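Local coordinates for predicted protease of the collagenase family (Methanopyrus kandleri, PDB 5D88), which binds a zinc ion and probably acts as a peptidase of the U32 family, built on a TIM barrel, at residues Y64-I69 with S111-D116; V80-D85 with D107-D112; V118-A121 with L125-V128. All blocks are in the same frame, centred on the assembly; numbering follows the deposited sequence. Where two conformers were deposited one is given.

Interaction 1. Residues Y64-I69 with S111-D116; sequences YEVEDI and SDLEVD
Two helices of the outer layer of the beta/alpha barrel, 63-75 and 98-113, meet where Leu-113 reaches across to Val-66 and Glu-67. The backbones come nearest at Glu-67 and Leu-113, whose CA atoms are 6.7 Å apart. Leu-113 carries the contact with both branches of its fork. Its CD1 lies 3.9 Å from Val-66 CG1, a plain apolar touch. Its CD2 lies 3.7 Å from Glu-67 CG, so it rests on the aliphatic base of the glutamate rather than on the carboxylate. The leucine crosses both side chains at about a right angle. Val-66 offers the methyl that is anti to its backbone N (chi1 171°). Leu-113 and Val-66 are both buried, and both also pack on Val-48 in a loop.

Glu-67 is different. The rest of its chain is extended and carries the carboxylate away from the leucine, to the hydroxyl of Tyr-108. There OE2 is hydrogen-bonded to Tyr-108 OH, on helix 98-113 itself. The apolar stem and the polar end of one side chain therefore both serve the same pair of helices.

Leu-113 belongs to a wider pi-type turn in the last part of helix 98-113. Glu-114 then leaves the helix with a positive phi of 59°, and its carbonyl O accepts a hydrogen bond from Lys-74 NZ. This ties helix 63-75 to the turn after helix 98-113. The contact as a whole is buried, and it lies away from the zinc site. The arrangement is that of neighbouring helices of the outer layer of a TIM barrel, packed side by side.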
loop_
_atom_site.group_PDB
_atom_site.type_symbol
_atom_site.label_atom_id
_atom_site.label_comp_id
_atom_site.label_asym_id
_atom_site.label_seq_id
_atom_site.Cartn_x
_atom_site.Cartn_y
_atom_site.Cartn_z
ATOM N N TYR A 64 15.773 20.424 -12.564
ATOM C CA TYR A 64 16.375 21.757 -12.586
ATOM C C TYR A 64 15.553 22.736 -11.760
ATOM O O TYR A 64 16.111 23.670 -11.176
ATOM C CB TYR A 64 16.551 22.275 -14.019
ATOM C CG TYR A 64 15.290 22.831 -14.625
ATOM C CD1 TYR A 64 14.947 24.171 -14.454
ATOM C CD2 TYR A 64 14.427 22.015 -15.353
ATOM C CE1 TYR A 64 13.785 24.687 -14.995
ATOM C CE2 TYR A 64 13.256 22.524 -15.899
ATOM C CZ TYR A 64 12.943 23.862 -15.717
ATOM O OH TYR A 64 11.783 24.380 -16.253
ATOM N N GLU A 65 14.241 22.516 -11.665
ATOM C CA GLU A 65 13.396 23.371 -10.833
ATOM C C GLU A 65 13.658 23.143 -9.356
ATOM O O GLU A 65 13.683 24.095 -8.571
ATOM C CB GLU A 65 11.927 23.102 -11.098
ATOM C CG GLU A 65 11.438 23.385 -12.466
ATOM C CD GLU A 65 9.959 23.078 -12.555
ATOM O OE1 GLU A 65 9.161 23.904 -12.056
ATOM O OE2 GLU A 65 9.603 21.987 -13.060
ATOM N N VAL A 66 13.790 21.880 -8.955
ATOM C CA VAL A 66 14.098 21.556 -7.567
ATOM C C VAL A 66 15.332 22.320 -7.106
ATOM O O VAL A 66 15.356 22.906 -6.017
ATOM C CB VAL A 66 14.280 20.039 -7.414
ATOM C CG1 VAL A 66 14.810 19.683 -6.025
ATOM C CG2 VAL A 66 12.962 19.352 -7.683
ATOM N N GLU A 67 16.377 22.332 -7.934
ATOM C CA GLU A 67 17.627 22.951 -7.512
ATOM C C GLU A 67 17.472 24.459 -7.365
ATOM O O GLU A 67 18.001 25.055 -6.418
ATOM C CB GLU A 67 18.729 22.564 -8.495
ATOM C CG GLU A 67 18.981 21.047 -8.402
ATOM C CD GLU A 67 19.993 20.497 -9.395
ATOM O OE1 GLU A 67 20.464 21.250 -10.279
ATOM O OE2 GLU A 67 20.313 19.287 -9.280
ATOM N N ASP A 68 16.702 25.080 -8.261
ATOM C CA ASP A 68 16.391 26.499 -8.144
ATOM C C ASP A 68 15.572 26.793 -6.884
ATOM O O ASP A 68 15.851 27.759 -6.161
ATOM C CB ASP A 68 15.644 26.936 -9.403
ATOM C CG ASP A 68 15.442 28.424 -9.474
ATOM O OD1 ASP A 68 16.371 29.182 -9.112
ATOM O OD2 ASP A 68 14.347 28.833 -9.904
ATOM N N ILE A 69 14.559 25.972 -6.606
ATOM C CA ILE A 69 13.732 26.161 -5.413
ATOM C C ILE A 69 14.589 26.115 -4.160
ATOM O O ILE A 69 14.421 26.925 -3.237
ATOM C CB ILE A 69 12.629 25.092 -5.357
ATOM C CG1 ILE A 69 11.570 25.354 -6.434
ATOM C CG2 ILE A 69 11.978 25.040 -3.951
ATOM C CD1 ILE A 69 10.723 24.114 -6.722
ATOM N N SER A 111 24.368 15.880 -0.023
ATOM C CA SER A 111 25.623 16.554 -0.328
ATOM C C SER A 111 25.561 17.479 -1.532
ATOM O O SER A 111 26.376 18.404 -1.619
ATOM C CB SER A 111 26.722 15.517 -0.565
ATOM O OG SER A 111 26.863 14.719 0.592
ATOM N N ASP A 112 24.637 17.248 -2.461
ATOM C CA ASP A 112 24.465 18.107 -3.629
ATOM C C ASP A 112 23.381 19.150 -3.374
ATOM O O ASP A 112 23.657 20.354 -3.351
ATOM C CB ASP A 112 24.134 17.230 -4.851
ATOM C CG ASP A 112 24.304 17.959 -6.174
ATOM O OD1 ASP A 112 24.157 19.193 -6.206
ATOM O OD2 ASP A 112 24.577 17.284 -7.190
ATOM N N LEU A 113 22.141 18.697 -3.162
ATOM C CA LEU A 113 21.067 19.619 -2.789
ATOM C C LEU A 113 21.289 20.201 -1.400
ATOM O O LEU A 113 20.888 21.343 -1.130
ATOM C CB LEU A 113 19.713 18.919 -2.807
ATOM C CG LEU A 113 18.975 18.711 -4.097
ATOM C CD1 LEU A 113 17.590 18.142 -3.749
ATOM C CD2 LEU A 113 18.838 20.014 -4.859
ATOM N N GLU A 114 21.892 19.415 -0.509
ATOM C CA GLU A 114 22.127 19.799 0.880
ATOM C C GLU A 114 20.823 20.119 1.603
ATOM O O GLU A 114 20.696 21.144 2.281
ATOM C CB GLU A 114 23.097 20.974 0.971
ATOM C CG GLU A 114 24.484 20.653 0.463
ATOM C CD GLU A 114 25.411 21.835 0.557
ATOM O OE1 GLU A 114 25.672 22.298 1.683
ATOM O OE2 GLU A 114 25.865 22.308 -0.501
ATOM N N VAL A 115 19.849 19.213 1.474
ATOM C CA VAL A 115 18.626 19.367 2.244
ATOM C C VAL A 115 18.902 19.092 3.720
ATOM O O VAL A 115 19.901 18.468 4.108
ATOM C CB VAL A 115 17.488 18.474 1.719
ATOM C CG1 VAL A 115 17.194 18.785 0.258
ATOM C CG2 VAL A 115 17.787 16.977 1.915
ATOM N N ASP A 116 18.011 19.617 4.557
ATOM C CA ASP A 116 18.071 19.420 5.997
ATOM C C ASP A 116 17.414 18.124 6.448
ATOM O O ASP A 116 17.747 17.613 7.529
ATOM C CB ASP A 116 17.397 20.597 6.697
ATOM C CG ASP A 116 18.059 21.924 6.357
ATOM O OD1 ASP A 116 19.221 22.111 6.767
ATOM O OD2 ASP A 116 17.428 22.770 5.676
#

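Interaction 2. Residues V80-D85 with D107-D112; sequences VQALMD and DYLASD
Ala-82 and Met-84 face Leu-109 on a helix that runs roughly opposite to strand 79-83. The CA atoms of Ala-82 and Leu-109 are the nearest across the two segments, at 7.3 Å. This is the strand-to-helix step of a beta-alpha-beta unit of the TIM barrel, formed by strand 79-83, helix 98-113 and strand 117-120. Side chains alternate along 80-85. Ala-82 and Met-84 both point toward the helix. Gln-81 and Leu-83 point the other way, into the barrel, where Gln-81 OE1 is hydrogen-bonded to Arg-187 of strand 185-190.

The contact is apolar and wholly buried. Leu-109 spreads its two methyls over two residues of 80-85. One of them, CD2, is 3.9 Å from Ala-82 CB, at the point where the backbones are nearest. The other methyl, CD1, meets the end of Met-84. The methionine is extended through chi1 and chi2, then bends at chi3 (65°), and this turn lays its terminal methyl beside the leucine. The two long side chains meet at an oblique angle. Met-84 also touches Thr-105 and Leu-106 of the same helix. Leu-109 in turn packs on Val-118 of the next strand, so this one leucine touches residues from two neighbouring strands of the barrel. On the helix side, Leu-109 CD1 touches Met-84 at two atoms, CE at 4.0 Å and SD at 4.1 Å.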
loop_
_atom_site.group_PDB
_atom_site.type_symbol
_atom_site.label_atom_id
_atom_site.label_comp_id
_atom_site.label_asym_id
_atom_site.label_seq_id
_atom_site.Cartn_x
_atom_site.Cartn_y
_atom_site.Cartn_z
ATOM N N VAL A 80 14.846 23.168 4.474
ATOM C CA VAL A 80 14.413 22.465 3.270
ATOM C C VAL A 80 14.380 20.969 3.526
ATOM O O VAL A 80 15.394 20.373 3.912
ATOM C CB VAL A 80 15.330 22.766 2.070
ATOM C CG1 VAL A 80 14.910 21.954 0.856
ATOM C CG2 VAL A 80 15.322 24.267 1.768
ATOM N N GLN A 81 13.244 20.348 3.242
ATOM C CA GLN A 81 13.161 18.900 3.233
ATOM C C GLN A 81 12.748 18.413 1.854
ATOM O O GLN A 81 11.900 19.014 1.188
ATOM C CB GLN A 81 12.189 18.392 4.294
ATOM C CG GLN A 81 12.678 18.669 5.705
ATOM C CD GLN A 81 11.694 18.287 6.795
ATOM O OE1 GLN A 81 10.511 18.056 6.548
ATOM N NE2 GLN A 81 12.186 18.242 8.026
ATOM N N ALA A 82 13.409 17.352 1.416
ATOM C CA ALA A 82 13.059 16.662 0.187
ATOM C C ALA A 82 11.916 15.701 0.463
ATOM O O ALA A 82 11.977 14.914 1.411
ATOM C CB ALA A 82 14.269 15.884 -0.341
ATOM N N LEU A 83 10.896 15.741 -0.385
ATOM C CA LEU A 83 9.797 14.781 -0.347
ATOM C C LEU A 83 10.105 13.669 -1.339
ATOM O O LEU A 83 10.107 13.888 -2.558
ATOM C CB LEU A 83 8.468 15.465 -0.664
ATOM C CG LEU A 83 7.202 14.605 -0.649
ATOM C CD1 LEU A 83 6.918 14.071 0.768
ATOM C CD2 LEU A 83 6.038 15.417 -1.139
ATOM N N MET A 84 10.363 12.482 -0.804
ATOM C CA MET A 84 10.733 11.289 -1.575
ATOM C C MET A 84 9.970 10.122 -0.955
ATOM O O MET A 84 10.539 9.151 -0.472
ATOM C CB MET A 84 12.243 11.044 -1.548
ATOM C CG MET A 84 12.686 10.021 -2.571
ATOM S SD MET A 84 14.469 9.848 -2.604
ATOM C CE MET A 84 14.693 9.203 -0.986
ATOM N N ASP A 85 8.637 10.230 -0.946
ATOM C CA ASP A 85 7.815 9.355 -0.120
ATOM C C ASP A 85 7.104 8.278 -0.920
ATOM O O ASP A 85 6.021 7.845 -0.536
ATOM C CB ASP A 85 6.817 10.156 0.712
ATOM C CG ASP A 85 5.760 10.865 -0.109
ATOM O OD1 ASP A 85 5.877 10.989 -1.325
ATOM O OD2 ASP A 85 4.782 11.316 0.506
ATOM N N ASP A 107 23.037 10.488 -1.311
ATOM C CA ASP A 107 24.165 11.408 -1.423
ATOM C C ASP A 107 23.767 12.670 -2.162
ATOM O O ASP A 107 24.204 13.774 -1.817
ATOM C CB ASP A 107 25.328 10.766 -2.166
ATOM C CG ASP A 107 26.053 9.733 -1.360
ATOM O OD1 ASP A 107 25.805 9.577 -0.141
ATOM O OD2 ASP A 107 26.912 9.080 -1.989
ATOM N N TYR A 108 22.979 12.518 -3.215
ATOM C CA TYR A 108 22.501 13.681 -3.940
ATOM C C TYR A 108 21.721 14.604 -3.010
ATOM O O TYR A 108 21.978 15.806 -2.950
ATOM C CB TYR A 108 21.651 13.225 -5.117
ATOM C CG TYR A 108 20.886 14.340 -5.753
ATOM C CD1 TYR A 108 21.539 15.319 -6.489
ATOM C CD2 TYR A 108 19.514 14.427 -5.607
ATOM C CE1 TYR A 108 20.842 16.353 -7.070
ATOM C CE2 TYR A 108 18.797 15.457 -6.194
ATOM C CZ TYR A 108 19.470 16.419 -6.918
ATOM O OH TYR A 108 18.777 17.450 -7.492
ATOM N N LEU A 109 20.804 14.043 -2.228
ATOM C CA LEU A 109 20.025 14.858 -1.299
ATOM C C LEU A 109 20.915 15.498 -0.245
ATOM O O LEU A 109 20.788 16.695 0.046
ATOM C CB LEU A 109 18.958 13.996 -0.636
ATOM C CG LEU A 109 17.947 13.361 -1.584
ATOM C CD1 LEU A 109 16.976 12.539 -0.764
ATOM C CD2 LEU A 109 17.200 14.423 -2.372
ATOM N N ALA A 110 21.820 14.707 0.344
ATOM C CA ALA A 110 22.593 15.158 1.498
ATOM C C ALA A 110 23.704 16.122 1.109
ATOM O O ALA A 110 23.980 17.079 1.841
ATOM C CB ALA A 110 23.193 13.954 2.243
ATOM N N SER A 111 24.368 15.880 -0.023
ATOM C CA SER A 111 25.623 16.554 -0.328
ATOM C C SER A 111 25.561 17.479 -1.532
ATOM O O SER A 111 26.376 18.404 -1.619
ATOM C CB SER A 111 26.722 15.517 -0.565
ATOM O OG SER A 111 26.863 14.719 0.592
ATOM N N ASP A 112 24.637 17.248 -2.461
ATOM C CA ASP A 112 24.465 18.107 -3.629
ATOM C C ASP A 112 23.381 19.150 -3.374
ATOM O O ASP A 112 23.657 20.354 -3.351
ATOM C CB ASP A 112 24.134 17.230 -4.851
ATOM C CG ASP A 112 24.304 17.959 -6.174
ATOM O OD1 ASP A 112 24.157 19.193 -6.206
ATOM O OD2 ASP A 112 24.577 17.284 -7.190
#

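Interaction 3. Residues V118-A121 with L125-V128; sequences VVVA and LVEV
Val-120 meets Val-126 closely and Leu-125 more loosely. The tight point is methyl on methyl: Val-120 CG2 lies 3.6 Å from Val-126 CG2. Val-120 has chi1 near -59°, which sets CG2 between its own backbone N and carbonyl carbon. That is a hindered place for a branch, but it turns CG2 to Val-126 and leaves CG1 for Leu-125. CG1 reaches Leu-125 CD2 only at 4.2 Å. Both pairs of side chains meet at a slant.

Strand 117-120 and helix 123-132 are consecutive parts of a beta-alpha-beta unit of the TIM barrel, and the turn between them is very short. Val-120, the last strand residue, thus packs on the first turn of the helix that follows it. All three side chains are buried. Leu-125 continues onto Met-84, Phe-86 and Leu-102, while Val-126 packs on Phe-154 and Leu-157 of helix 148-157. The side chain of Leu-125 is about 13 Å from the zinc ion bound by Cys-88 and His-209.

The solvent side is at Glu-127, which takes no part in the contact, is partly exposed and packs on Met-228 of the second subunit.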
loop_
_atom_site.group_PDB
_atom_site.type_symbol
_atom_site.label_atom_id
_atom_site.label_comp_id
_atom_site.label_asym_id
_atom_site.label_seq_id
_atom_site.Cartn_x
_atom_site.Cartn_y
_atom_site.Cartn_z
ATOM N N VAL A 118 14.559 14.607 4.989
ATOM C CA VAL A 118 13.925 13.845 3.917
ATOM C C VAL A 118 12.640 13.244 4.459
ATOM O O VAL A 118 12.628 12.671 5.558
ATOM C CB VAL A 118 14.831 12.732 3.343
ATOM C CG1 VAL A 118 14.245 12.231 2.039
ATOM C CG2 VAL A 118 16.247 13.216 3.118
ATOM N N VAL A 119 11.562 13.391 3.690
ATOM C CA VAL A 119 10.248 12.863 4.021
ATOM C C VAL A 119 10.041 11.616 3.178
ATOM O O VAL A 119 9.952 11.695 1.951
ATOM C CB VAL A 119 9.141 13.899 3.764
ATOM C CG1 VAL A 119 7.787 13.348 4.195
ATOM C CG2 VAL A 119 9.444 15.240 4.477
ATOM N N VAL A 120 9.974 10.457 3.836
ATOM C CA VAL A 120 9.938 9.168 3.160
ATOM C C VAL A 120 8.824 8.322 3.760
ATOM O O VAL A 120 8.371 8.555 4.875
ATOM C CB VAL A 120 11.285 8.427 3.280
ATOM C CG1 VAL A 120 12.396 9.270 2.676
ATOM C CG2 VAL A 120 11.611 8.077 4.734
ATOM N N ALA A 121 8.427 7.299 3.022
ATOM C CA ALA A 121 7.504 6.289 3.514
ATOM C C ALA A 121 8.131 4.917 3.703
ATOM O O ALA A 121 7.753 4.193 4.618
ATOM C CB ALA A 121 6.328 6.156 2.562
ATOM N N LEU A 125 14.127 2.789 3.574
ATOM C CA LEU A 125 14.772 4.092 3.449
ATOM C C LEU A 125 14.940 4.762 4.801
ATOM O O LEU A 125 15.945 5.439 5.038
ATOM C CB LEU A 125 13.977 5.009 2.528
ATOM C CG LEU A 125 14.459 5.038 1.101
ATOM C CD1 LEU A 125 14.372 3.623 0.499
ATOM C CD2 LEU A 125 13.623 6.048 0.362
ATOM N N VAL A 126 13.933 4.652 5.672
ATOM C CA VAL A 126 14.058 5.191 7.025
ATOM C C VAL A 126 15.316 4.647 7.673
ATOM O O VAL A 126 16.118 5.382 8.259
ATOM C CB VAL A 126 12.810 4.842 7.866
ATOM C CG1 VAL A 126 13.006 5.239 9.328
ATOM C CG2 VAL A 126 11.556 5.527 7.306
ATOM N N GLU A 127 15.492 3.334 7.585
ATOM C CA GLU A 127 16.609 2.682 8.254
ATOM C C GLU A 127 17.948 3.132 7.670
ATOM O O GLU A 127 18.896 3.437 8.411
ATOM C CB GLU A 127 16.424 1.166 8.146
ATOM C CG GLU A 127 17.258 0.342 9.073
ATOM C CD GLU A 127 16.836 -1.118 9.018
ATOM O OE1 GLU A 127 16.614 -1.641 7.898
ATOM O OE2 GLU A 127 16.694 -1.727 10.089
ATOM N N VAL A 128 18.058 3.159 6.345
ATOM C CA VAL A 128 19.324 3.550 5.725
ATOM C C VAL A 128 19.638 5.011 6.027
ATOM O O VAL A 128 20.785 5.354 6.352
ATOM C CB VAL A 128 19.289 3.286 4.207
ATOM C CG1 VAL A 128 20.557 3.800 3.547
ATOM C CG2 VAL A 128 19.135 1.790 3.901
#

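In the fold
Following the chain, helix 63-75 supplies the first half of interaction 1 and strand 79-83 the first half of interaction 2. Both contacts close on the end of helix 98-113 and share Ser-111 and Asp-112. Interaction 2 is the shorter loop and opens within the longer one of interaction 1. Asp-116 N is then hydrogen-bonded to Val-80 O at 2.8 Å, bringing strand 117-120 alongside strand 79-83. Interaction 3 follows in series, between that strand and helix 123-132. It joins interaction 2 through the sheet, where Val-119 N is hydrogen-bonded to Ala-82 O at 2.8 Å. Together they tie two adjacent barrel strands to three successive outer helices.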